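Local coordinates for putative gdp-fucose protein o-fucosyltransferase 1 (Caenorhabditis elegans, PDB 3ZY2), which belongs to the two-domain GT-B clan of glycosyltransferases and holds guanosine-5'-diphosphate and a manganese ion, at residues V24-A32 with W185-W193; N45-M56 with N120-I129. All blocks are in the same frame, centred on the assembly; numbering follows the deposited sequence.

Contact 1: V24-A32 with W185-W193; sequences VDQFLGVLA and WSIQKYLRW
Leu191 spreads its two methyls over the helix: CD1 lies 3.8 Å from Leu28 CD2 and 3.9 Å from Val24 CG1, while CD2 comes to 3.6 Å from Phe27 CE2, reaching that ring obliquely. Ile187 forks in a similar way. Its CG2 branch meets Leu31 CD1 at 3.8 Å and also leans on Leu28 CD2. The other branch, with CG1 anti to the carbonyl carbon (chi1 -61°), carries CD1 down to the helix backbone, 3.6 Å from Leu28 O and 3.8 Å from Ala32 CB. Val24, Leu28, Leu31 and Ala32 thus make one hydrophobic stripe along helix 20-37. This helix is the connection of a right-handed beta-alpha-beta crossover between parallel strands 10-13 and 40-42 in the Rossmann-like first half of a GT-B fold, and the 3-10 turn laid against it lies on the path from that sheet to the second. Gln188 bends at chi2 (85°), bringing its amide back over the stripe, where OE1 passes 3.9 Å from Val24 CG1 while accepting a hydrogen bond from Arg342 NE. Arg342 also forms a salt bridge with Asp25, and helix 335-346, which carries it, packs on Val24, Leu28 and Trp185. Leu31 CD1, besides meeting Ile187, rests over one face of the Phe27 ring, near its rim, and both side chains touch Leu41 of strand 40-42.

Contact 2: N45-M56 with N120-I129; sequences NFIEFKHPETKM and NPFGPYWDQI
Asn45 O is buried against the edge of the Tyr125 ring, 3.2 Å from CE1 and near the ring plane, with no hydrogen-bonding partner anywhere in the model. Tyr125 sets CG anti to its own backbone N (chi1 -171°), which places the ring where Asn45, Ile47 and Met56 reach it. Asn45 also grips the phenol by its backbone amide: Asn45 N donates to Tyr125 OH at 3.2 Å through a rather bent bond (137°), and that hydroxyl has a weak second bond to Phe13 O. A water sits over the centre of one Tyr125 ring face, accepting from Asn45 ND2 and donating to Tyr125 O, so side-chain amide and helix backbone are bridged above that face. A second water joins the amides of Asn45 and Gln128. Met56 adds a Met-aromatic contact, its SD 4.6 Å from the ring centroid and oblique to it, while its CG packs 3.6 Å from Gln128 CG. Ile47 CD1 fills the corner between Tyr125 and Pro121, 3.8 Å from Tyr125 CD1. Pro121, which follows a cis peptide bond and occupies the N-cap position, sets its CG at the edge of the Phe49 ring, 3.9 Å from CZ; Gln103 of the second subunit also packs on this proline. Asn120, the residue before it, accepts from Thr54 OG1 through OD1 at 2.7 Å, the donor tilted 23° from the carbonyl plane. The Phe49 side chain lies about 8 Å from a bound guanosine-5'-diphosphate. Together these contacts seat a two-stranded antiparallel beta-hairpin, strands 46-48 and 55-57, on the short helix 122-128.

The two contacts lie with centres about 21 Å apart, and the chain visits them in the order 24-32, 45-56, 120-129, 185-193, so contact 1 encloses contact 2 in sequence. Strand 40-42 carries the chain from the crossover helix of contact 1 to the hairpin of contact 2. The two also meet directly: the side chain of Phe46 starts out away from 120-129, and its CZ packs 3.9 Å from Phe27 CD2. Phe46 also meets Phe20, a residue of the guanosine-5'-diphosphate pocket, edge-to-face. Both segments of contact 2 belong to the first half, though Glu48 hydrogen-bonds to Tyr316 of helix 315-324; contact 1 joins that half to the segment leading into the second sheet.

Contact 1: V24-A32 with W185-W193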
loop_
_atom_site.group_PDB
_atom_site.type_symbol
_atom_site.label_atom_id
_atom_site.label_comp_id
_atom_site.label_asym_id
_atom_site.label_seq_id
_atom_site.Cartn_x
_atom_site.Cartn_y
_atom_site.Cartn_z
ATOM N N VAL A 24 4.720 14.071 11.647
ATOM C CA VAL A 24 4.651 15.471 11.230
ATOM C C VAL A 24 4.945 15.589 9.734
ATOM O O VAL A 24 4.286 16.344 9.038
ATOM C CB VAL A 24 5.604 16.357 12.051
ATOM C CG1 VAL A 24 5.621 17.789 11.517
ATOM C CG2 VAL A 24 5.164 16.366 13.522
ATOM N N ASP A 25 5.928 14.827 9.244
ATOM C CA ASP A 25 6.323 14.845 7.822
ATOM C C ASP A 25 5.123 14.521 6.910
ATOM O O ASP A 25 4.859 15.230 5.924
ATOM C CB ASP A 25 7.493 13.873 7.625
ATOM C CG ASP A 25 8.387 14.267 6.489
ATOM O OD1 ASP A 25 8.678 15.477 6.345
ATOM O OD2 ASP A 25 8.793 13.369 5.739
ATOM N N GLN A 26 4.356 13.500 7.285
ATOM C CA GLN A 26 3.170 13.138 6.496
ATOM C C GLN A 26 2.039 14.134 6.753
ATOM O O GLN A 26 1.286 14.468 5.837
ATOM C CB GLN A 26 2.720 11.709 6.824
ATOM C CG GLN A 26 3.625 10.653 6.207
ATOM C CD GLN A 26 2.946 9.300 6.170
ATOM O OE1 GLN A 26 2.714 8.698 7.209
ATOM N NE2 GLN A 26 2.609 8.824 4.973
ATOM N N PHE A 27 1.925 14.654 7.973
ATOM C CA PHE A 27 0.856 15.619 8.305
ATOM C C PHE A 27 0.897 16.885 7.418
ATOM O O PHE A 27 -0.138 17.359 6.979
ATOM C CB PHE A 27 0.943 15.945 9.812
ATOM C CG PHE A 27 -0.014 16.975 10.283
ATOM C CD1 PHE A 27 -1.366 16.948 9.945
ATOM C CD2 PHE A 27 0.427 17.959 11.158
ATOM C CE1 PHE A 27 -2.250 17.940 10.435
ATOM C CE2 PHE A 27 -0.449 18.932 11.659
ATOM C CZ PHE A 27 -1.800 18.920 11.273
ATOM N N LEU A 28 2.099 17.385 7.118
ATOM C CA LEU A 28 2.243 18.519 6.172
ATOM C C LEU A 28 1.588 18.200 4.834
ATOM O O LEU A 28 0.874 19.038 4.277
ATOM C CB LEU A 28 3.714 18.847 5.946
ATOM C CG LEU A 28 4.480 19.245 7.205
ATOM C CD1 LEU A 28 5.911 19.568 6.775
ATOM C CD2 LEU A 28 3.827 20.406 7.913
ATOM N N GLY A 29 1.855 17.006 4.304
ATOM C CA GLY A 29 1.220 16.570 3.041
ATOM C C GLY A 29 -0.282 16.430 3.159
ATOM O O GLY A 29 -1.029 16.773 2.245
ATOM N N VAL A 30 -0.746 15.957 4.313
ATOM C CA VAL A 30 -2.192 15.825 4.504
ATOM C C VAL A 30 -2.895 17.179 4.574
ATOM O O VAL A 30 -3.988 17.356 4.032
ATOM C CB VAL A 30 -2.570 14.932 5.717
ATOM C CG1 VAL A 30 -4.088 14.806 5.784
ATOM C CG2 VAL A 30 -1.922 13.531 5.640
ATOM N N LEU A 31 -2.259 18.149 5.219
ATOM C CA LEU A 31 -2.801 19.501 5.252
ATOM C C LEU A 31 -3.014 20.031 3.831
ATOM O O LEU A 31 -4.084 20.572 3.536
ATOM C CB LEU A 31 -1.872 20.416 6.039
ATOM C CG LEU A 31 -2.038 20.321 7.564
ATOM C CD1 LEU A 31 -0.797 20.830 8.276
ATOM C CD2 LEU A 31 -3.246 21.098 8.053
ATOM N N ALA A 32 -2.010 19.842 2.972
ATOM C CA ALA A 32 -2.098 20.291 1.568
ATOM C C ALA A 32 -3.226 19.560 0.829
ATOM O O ALA A 32 -4.005 20.176 0.067
ATOM C CB ALA A 32 -0.775 20.100 0.882
ATOM N N TRP A 185 7.065 21.669 2.484
ATOM C CA TRP A 185 7.904 21.995 3.648
ATOM C C TRP A 185 7.510 23.341 4.269
ATOM O O TRP A 185 7.559 23.482 5.513
ATOM C CB TRP A 185 9.396 21.986 3.333
ATOM C CG TRP A 185 9.923 20.648 2.963
ATOM C CD1 TRP A 185 9.347 19.430 3.233
ATOM C CD2 TRP A 185 11.171 20.370 2.329
ATOM N NE1 TRP A 185 10.142 18.409 2.741
ATOM C CE2 TRP A 185 11.266 18.964 2.184
ATOM C CE3 TRP A 185 12.204 21.177 1.822
ATOM C CZ2 TRP A 185 12.364 18.347 1.574
ATOM C CZ3 TRP A 185 13.283 20.568 1.212
ATOM C CH2 TRP A 185 13.358 19.162 1.088
ATOM N N SER A 186 7.113 24.315 3.446
ATOM C CA SER A 186 6.714 25.616 3.967
ATOM C C SER A 186 5.469 25.598 4.844
ATOM O O SER A 186 5.243 26.527 5.603
ATOM C CB SER A 186 6.550 26.614 2.810
ATOM O OG SER A 186 5.482 26.205 1.986
ATOM N N ILE A 187 4.675 24.521 4.778
ATOM C CA ILE A 187 3.501 24.405 5.636
ATOM C C ILE A 187 3.894 24.346 7.126
ATOM O O ILE A 187 3.075 24.661 7.984
ATOM C CB ILE A 187 2.602 23.218 5.168
ATOM C CG1 ILE A 187 2.148 23.503 3.736
ATOM C CG2 ILE A 187 1.369 22.998 6.100
ATOM C CD1 ILE A 187 1.357 22.353 3.101
ATOM N N GLN A 188 5.153 23.997 7.428
ATOM C CA GLN A 188 5.617 24.011 8.810
ATOM C C GLN A 188 5.439 25.393 9.465
ATOM O O GLN A 188 5.328 25.499 10.685
ATOM C CB GLN A 188 7.076 23.567 8.866
ATOM C CG GLN A 188 7.594 23.270 10.293
ATOM C CD GLN A 188 7.298 21.851 10.781
ATOM O OE1 GLN A 188 7.503 20.870 10.062
ATOM N NE2 GLN A 188 6.832 21.732 12.028
ATOM N N LYS A 189 5.352 26.444 8.636
ATOM C CA LYS A 189 5.075 27.811 9.136
ATOM C C LYS A 189 3.826 27.829 10.049
ATOM O O LYS A 189 3.744 28.586 11.028
ATOM C CB LYS A 189 4.893 28.768 7.944
ATOM C CG LYS A 189 4.401 30.139 8.318
ATOM C CD LYS A 189 4.256 31.001 7.073
ATOM C CE LYS A 189 3.147 32.031 7.235
ATOM N NZ LYS A 189 3.393 32.987 8.353
ATOM N N TYR A 190 2.880 26.943 9.732
ATOM C CA TYR A 190 1.574 26.924 10.377
ATOM C C TYR A 190 1.492 25.948 11.526
ATOM O O TYR A 190 0.423 25.785 12.110
ATOM C CB TYR A 190 0.467 26.639 9.347
ATOM C CG TYR A 190 0.480 27.629 8.218
ATOM C CD1 TYR A 190 -0.062 28.883 8.392
ATOM C CD2 TYR A 190 1.063 27.311 7.002
ATOM C CE1 TYR A 190 -0.048 29.821 7.362
ATOM C CE2 TYR A 190 1.072 28.224 5.958
ATOM C CZ TYR A 190 0.523 29.475 6.162
ATOM O OH TYR A 190 0.534 30.389 5.135
ATOM N N LEU A 191 2.619 25.334 11.864
ATOM C CA LEU A 191 2.695 24.494 13.086
ATOM C C LEU A 191 3.495 25.260 14.128
ATOM O O LEU A 191 4.729 25.289 14.094
ATOM C CB LEU A 191 3.325 23.125 12.801
ATOM C CG LEU A 191 2.610 22.268 11.742
ATOM C CD1 LEU A 191 3.205 20.888 11.674
ATOM C CD2 LEU A 191 1.103 22.167 11.916
ATOM N N ARG A 192 2.764 25.882 15.050
ATOM C CA ARG A 192 3.340 26.740 16.086
ATOM C C ARG A 192 3.137 26.024 17.411
ATOM O O ARG A 192 2.014 25.650 17.739
ATOM C CB ARG A 192 2.602 28.077 16.106
ATOM C CG ARG A 192 3.104 29.011 17.210
ATOM C CD ARG A 192 2.516 30.390 17.080
ATOM N NE ARG A 192 2.934 31.020 15.820
ATOM C CZ ARG A 192 2.446 32.163 15.349
ATOM N NH1 ARG A 192 1.516 32.839 16.023
ATOM N NH2 ARG A 192 2.895 32.630 14.195
ATOM N N TRP A 193 4.211 25.836 18.179
ATOM C CA TRP A 193 4.101 25.132 19.458
ATOM C C TRP A 193 3.067 25.754 20.365
ATOM O O TRP A 193 2.924 26.982 20.435
ATOM C CB TRP A 193 5.449 25.040 20.192
ATOM C CG TRP A 193 6.471 24.356 19.333
ATOM C CD1 TRP A 193 7.481 24.956 18.628
ATOM C CD2 TRP A 193 6.528 22.960 19.017
ATOM N NE1 TRP A 193 8.179 24.011 17.917
ATOM C CE2 TRP A 193 7.617 22.779 18.132
ATOM C CE3 TRP A 193 5.771 21.838 19.399
ATOM C CZ2 TRP A 193 7.963 21.516 17.610
ATOM C CZ3 TRP A 193 6.122 20.582 18.893
ATOM C CH2 TRP A 193 7.222 20.435 18.016
#

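Contact 2: N45-M56 with N120-I129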
loop_
_atom_site.group_PDB
_atom_site.type_symbol
_atom_site.label_atom_id
_atom_site.label_comp_id
_atom_site.label_asym_id
_atom_site.label_seq_id
_atom_site.Cartn_x
_atom_site.Cartn_y
_atom_site.Cartn_z
ATOM N N ASN A 45 -4.660 12.880 16.311
ATOM C CA ASN A 45 -3.879 12.602 17.516
ATOM C C ASN A 45 -2.514 12.147 17.052
ATOM O O ASN A 45 -2.393 11.309 16.123
ATOM C CB ASN A 45 -4.513 11.488 18.326
ATOM C CG ASN A 45 -5.807 11.911 18.996
ATOM O OD1 ASN A 45 -5.983 13.080 19.410
ATOM N ND2 ASN A 45 -6.715 10.955 19.134
ATOM N N PHE A 46 -1.474 12.716 17.647
ATOM C CA PHE A 46 -0.135 12.152 17.432
ATOM C C PHE A 46 0.086 10.936 18.300
ATOM O O PHE A 46 -0.711 10.662 19.177
ATOM C CB PHE A 46 0.937 13.230 17.658
ATOM C CG PHE A 46 0.866 14.329 16.635
ATOM C CD1 PHE A 46 1.376 14.094 15.355
ATOM C CD2 PHE A 46 0.278 15.567 16.932
ATOM C CE1 PHE A 46 1.323 15.095 14.349
ATOM C CE2 PHE A 46 0.217 16.578 15.908
ATOM C CZ PHE A 46 0.748 16.324 14.642
ATOM N N ILE A 47 1.144 10.194 18.024
ATOM C CA ILE A 47 1.312 8.890 18.628
ATOM C C ILE A 47 2.682 8.780 19.262
ATOM O O ILE A 47 3.690 9.091 18.635
ATOM C CB ILE A 47 1.105 7.784 17.571
ATOM C CG1 ILE A 47 -0.297 7.891 16.941
ATOM C CG2 ILE A 47 1.245 6.408 18.226
ATOM C CD1 ILE A 47 -0.591 6.889 15.834
ATOM N N GLU A 48 2.705 8.318 20.518
ATOM C CA GLU A 48 3.938 8.050 21.271
ATOM C C GLU A 48 4.047 6.573 21.544
ATOM O O GLU A 48 3.068 5.947 21.933
ATOM C CB GLU A 48 3.928 8.813 22.594
ATOM C CG GLU A 48 4.204 10.298 22.435
ATOM C CD GLU A 48 4.209 11.028 23.754
ATOM O OE1 GLU A 48 4.063 10.404 24.834
ATOM O OE2 GLU A 48 4.344 12.250 23.742
ATOM N N PHE A 49 5.238 6.022 21.374
ATOM C CA PHE A 49 5.455 4.604 21.599
ATOM C C PHE A 49 6.309 4.265 22.814
ATOM O O PHE A 49 6.394 3.081 23.181
ATOM C CB PHE A 49 6.081 3.960 20.364
ATOM C CG PHE A 49 5.217 4.010 19.146
ATOM C CD1 PHE A 49 4.129 3.168 18.999
ATOM C CD2 PHE A 49 5.508 4.912 18.129
ATOM C CE1 PHE A 49 3.339 3.220 17.852
ATOM C CE2 PHE A 49 4.726 4.976 16.971
ATOM C CZ PHE A 49 3.643 4.128 16.830
ATOM N N LYS A 50 6.922 5.262 23.448
ATOM C CA LYS A 50 7.866 4.998 24.546
ATOM C C LYS A 50 7.137 4.849 25.895
ATOM O O LYS A 50 7.421 5.535 26.875
ATOM C CB LYS A 50 9.037 6.014 24.522
ATOM C CG LYS A 50 9.027 7.240 25.482
ATOM C CD LYS A 50 7.738 8.082 25.474
ATOM C CE LYS A 50 7.659 9.029 24.289
ATOM N NZ LYS A 50 7.310 8.283 23.059
ATOM N N HIS A 51 6.177 3.934 25.907
ATOM C CA HIS A 51 5.344 3.659 27.066
ATOM C C HIS A 51 4.981 2.187 27.030
ATOM O O HIS A 51 5.225 1.512 26.025
ATOM C CB HIS A 51 4.050 4.481 27.010
ATOM C CG HIS A 51 4.265 5.948 26.831
ATOM N ND1 HIS A 51 4.637 6.782 27.866
ATOM C CD2 HIS A 51 4.146 6.735 25.733
ATOM C CE1 HIS A 51 4.749 8.019 27.407
ATOM N NE2 HIS A 51 4.449 8.018 26.121
ATOM N N PRO A 52 4.384 1.669 28.124
ATOM C CA PRO A 52 3.958 0.277 28.111
ATOM C C PRO A 52 2.902 0.016 27.044
ATOM O O PRO A 52 2.742 -1.128 26.589
ATOM C CB PRO A 52 3.367 0.079 29.510
ATOM C CG PRO A 52 3.964 1.141 30.329
ATOM C CD PRO A 52 4.150 2.309 29.430
ATOM N N GLU A 53 2.200 1.076 26.641
ATOM C CA GLU A 53 1.221 0.985 25.572
ATOM C C GLU A 53 1.350 2.216 24.682
ATOM O O GLU A 53 1.920 3.224 25.084
ATOM C CB GLU A 53 -0.210 0.803 26.113
ATOM C CG GLU A 53 -0.714 1.867 27.104
ATOM C CD GLU A 53 -0.108 1.731 28.516
ATOM O OE1 GLU A 53 -0.066 0.611 29.063
ATOM O OE2 GLU A 53 0.337 2.762 29.067
ATOM N N THR A 54 0.851 2.095 23.461
ATOM C CA THR A 54 0.807 3.215 22.513
ATOM C C THR A 54 -0.070 4.313 23.142
ATOM O O THR A 54 -1.106 4.020 23.759
ATOM C CB THR A 54 0.250 2.685 21.186
ATOM O OG1 THR A 54 1.160 1.704 20.673
ATOM C CG2 THR A 54 0.068 3.772 20.143
ATOM N N LYS A 55 0.355 5.565 23.006
ATOM C CA LYS A 55 -0.346 6.665 23.639
ATOM C C LYS A 55 -0.691 7.723 22.598
ATOM O O LYS A 55 0.172 8.105 21.812
ATOM C CB LYS A 55 0.531 7.275 24.732
ATOM C CG LYS A 55 -0.169 8.346 25.547
ATOM C CD LYS A 55 0.782 8.981 26.533
ATOM C CE LYS A 55 0.058 10.026 27.367
ATOM N NZ LYS A 55 0.957 10.696 28.346
ATOM N N MET A 56 -1.938 8.193 22.621
ATOM C CA MET A 56 -2.404 9.239 21.691
ATOM C C MET A 56 -2.356 10.586 22.316
ATOM O O MET A 56 -2.884 10.767 23.425
ATOM C CB MET A 56 -3.877 9.075 21.387
ATOM C CG MET A 56 -4.377 7.763 21.133
ATOM S SD MET A 56 -3.847 7.717 19.476
ATOM C CE MET A 56 -2.793 6.379 19.722
ATOM N N ASN A 120 -0.572 -2.406 15.140
ATOM C CA ASN A 120 -0.340 -1.276 16.032
ATOM C C ASN A 120 0.496 -0.259 15.252
ATOM O O ASN A 120 1.522 -0.627 14.665
ATOM C CB ASN A 120 0.410 -1.776 17.272
ATOM C CG ASN A 120 0.193 -0.897 18.512
ATOM O OD1 ASN A 120 0.444 0.307 18.498
ATOM N ND2 ASN A 120 -0.226 -1.529 19.608
ATOM N N PRO A 121 0.110 1.031 15.266
ATOM C CA PRO A 121 -0.895 1.710 16.093
ATOM C C PRO A 121 -2.294 1.790 15.497
ATOM O O PRO A 121 -3.131 2.475 16.053
ATOM C CB PRO A 121 -0.325 3.125 16.222
ATOM C CG PRO A 121 0.360 3.343 14.895
ATOM C CD PRO A 121 0.948 2.002 14.530
ATOM N N PHE A 122 -2.537 1.078 14.398
ATOM C CA PHE A 122 -3.812 1.136 13.676
ATOM C C PHE A 122 -5.019 0.848 14.583
ATOM O O PHE A 122 -5.956 1.656 14.655
ATOM C CB PHE A 122 -3.773 0.169 12.475
ATOM C CG PHE A 122 -2.626 0.428 11.547
ATOM C CD1 PHE A 122 -2.727 1.418 10.575
ATOM C CD2 PHE A 122 -1.436 -0.299 11.665
ATOM C CE1 PHE A 122 -1.679 1.676 9.719
ATOM C CE2 PHE A 122 -0.363 -0.039 10.810
ATOM C CZ PHE A 122 -0.488 0.946 9.837
ATOM N N GLY A 123 -4.986 -0.298 15.256
ATOM C CA GLY A 123 -5.993 -0.674 16.252
ATOM C C GLY A 123 -6.212 0.363 17.343
ATOM O O GLY A 123 -7.305 0.927 17.419
ATOM N N PRO A 124 -5.187 0.612 18.191
ATOM C CA PRO A 124 -5.325 1.565 19.304
ATOM C C PRO A 124 -5.754 2.981 18.890
ATOM O O PRO A 124 -6.521 3.614 19.624
ATOM C CB PRO A 124 -3.932 1.565 19.951
ATOM C CG PRO A 124 -3.398 0.193 19.633
ATOM C CD PRO A 124 -3.887 -0.088 18.249
ATOM N N TYR A 125 -5.297 3.465 17.732
ATOM C CA TYR A 125 -5.690 4.793 17.250
ATOM C C TYR A 125 -7.192 4.929 17.049
ATOM O O TYR A 125 -7.834 5.839 17.602
ATOM C CB TYR A 125 -4.968 5.140 15.960
ATOM C CG TYR A 125 -5.180 6.565 15.542
ATOM C CD1 TYR A 125 -4.301 7.556 15.973
ATOM C CD2 TYR A 125 -6.235 6.924 14.696
ATOM C CE1 TYR A 125 -4.472 8.868 15.606
ATOM C CE2 TYR A 125 -6.404 8.247 14.295
ATOM C CZ TYR A 125 -5.524 9.214 14.768
ATOM O OH TYR A 125 -5.662 10.518 14.370
ATOM N N TRP A 126 -7.768 4.018 16.275
ATOM C CA TRP A 126 -9.203 4.089 16.016
ATOM C C TRP A 126 -10.014 3.677 17.246
ATOM O O TRP A 126 -11.081 4.245 17.476
ATOM C CB TRP A 126 -9.566 3.294 14.762
ATOM C CG TRP A 126 -8.915 3.861 13.512
ATOM C CD1 TRP A 126 -7.862 3.316 12.820
ATOM C CD2 TRP A 126 -9.245 5.092 12.828
ATOM N NE1 TRP A 126 -7.538 4.108 11.742
ATOM C CE2 TRP A 126 -8.361 5.208 11.723
ATOM C CE3 TRP A 126 -10.195 6.103 13.037
ATOM C CZ2 TRP A 126 -8.402 6.285 10.828
ATOM C CZ3 TRP A 126 -10.242 7.179 12.129
ATOM C CH2 TRP A 126 -9.337 7.264 11.049
ATOM N N ASP A 127 -9.489 2.740 18.048
ATOM C CA ASP A 127 -10.117 2.354 19.327
ATOM C C ASP A 127 -10.286 3.571 20.229
ATOM O O ASP A 127 -11.330 3.734 20.875
ATOM C CB ASP A 127 -9.274 1.313 20.079
ATOM C CG ASP A 127 -9.548 -0.113 19.641
ATOM O OD1 ASP A 127 -10.489 -0.354 18.852
ATOM O OD2 ASP A 127 -8.810 -1.007 20.135
ATOM N N GLN A 128 -9.256 4.418 20.264
ATOM C CA GLN A 128 -9.230 5.606 21.133
ATOM C C GLN A 128 -10.426 6.520 20.899
ATOM O O GLN A 128 -10.930 7.148 21.837
ATOM C CB GLN A 128 -7.917 6.380 20.973
ATOM C CG GLN A 128 -7.950 7.885 21.384
ATOM C CD GLN A 128 -8.281 8.134 22.854
ATOM O OE1 GLN A 128 -8.111 7.261 23.712
ATOM N NE2 GLN A 128 -8.765 9.340 23.149
ATOM N N ILE A 129 -10.874 6.587 19.652
ATOM C CA ILE A 129 -12.024 7.405 19.303
ATOM C C ILE A 129 -13.260 6.556 19.010
ATOM O O ILE A 129 -14.222 7.036 18.408
ATOM C CB ILE A 129 -11.694 8.431 18.171
ATOM C CG1 ILE A 129 -11.229 7.737 16.881
ATOM C CG2 ILE A 129 -10.688 9.466 18.676
ATOM C CD1 ILE A 129 -11.242 8.658 15.643
HETATM O O HOH W 1 -6.881 8.381 18.068
HETATM O O HOH W 2 -9.183 11.515 20.962
HETATM O O HOH W 3 -0.251 -0.639 22.749
#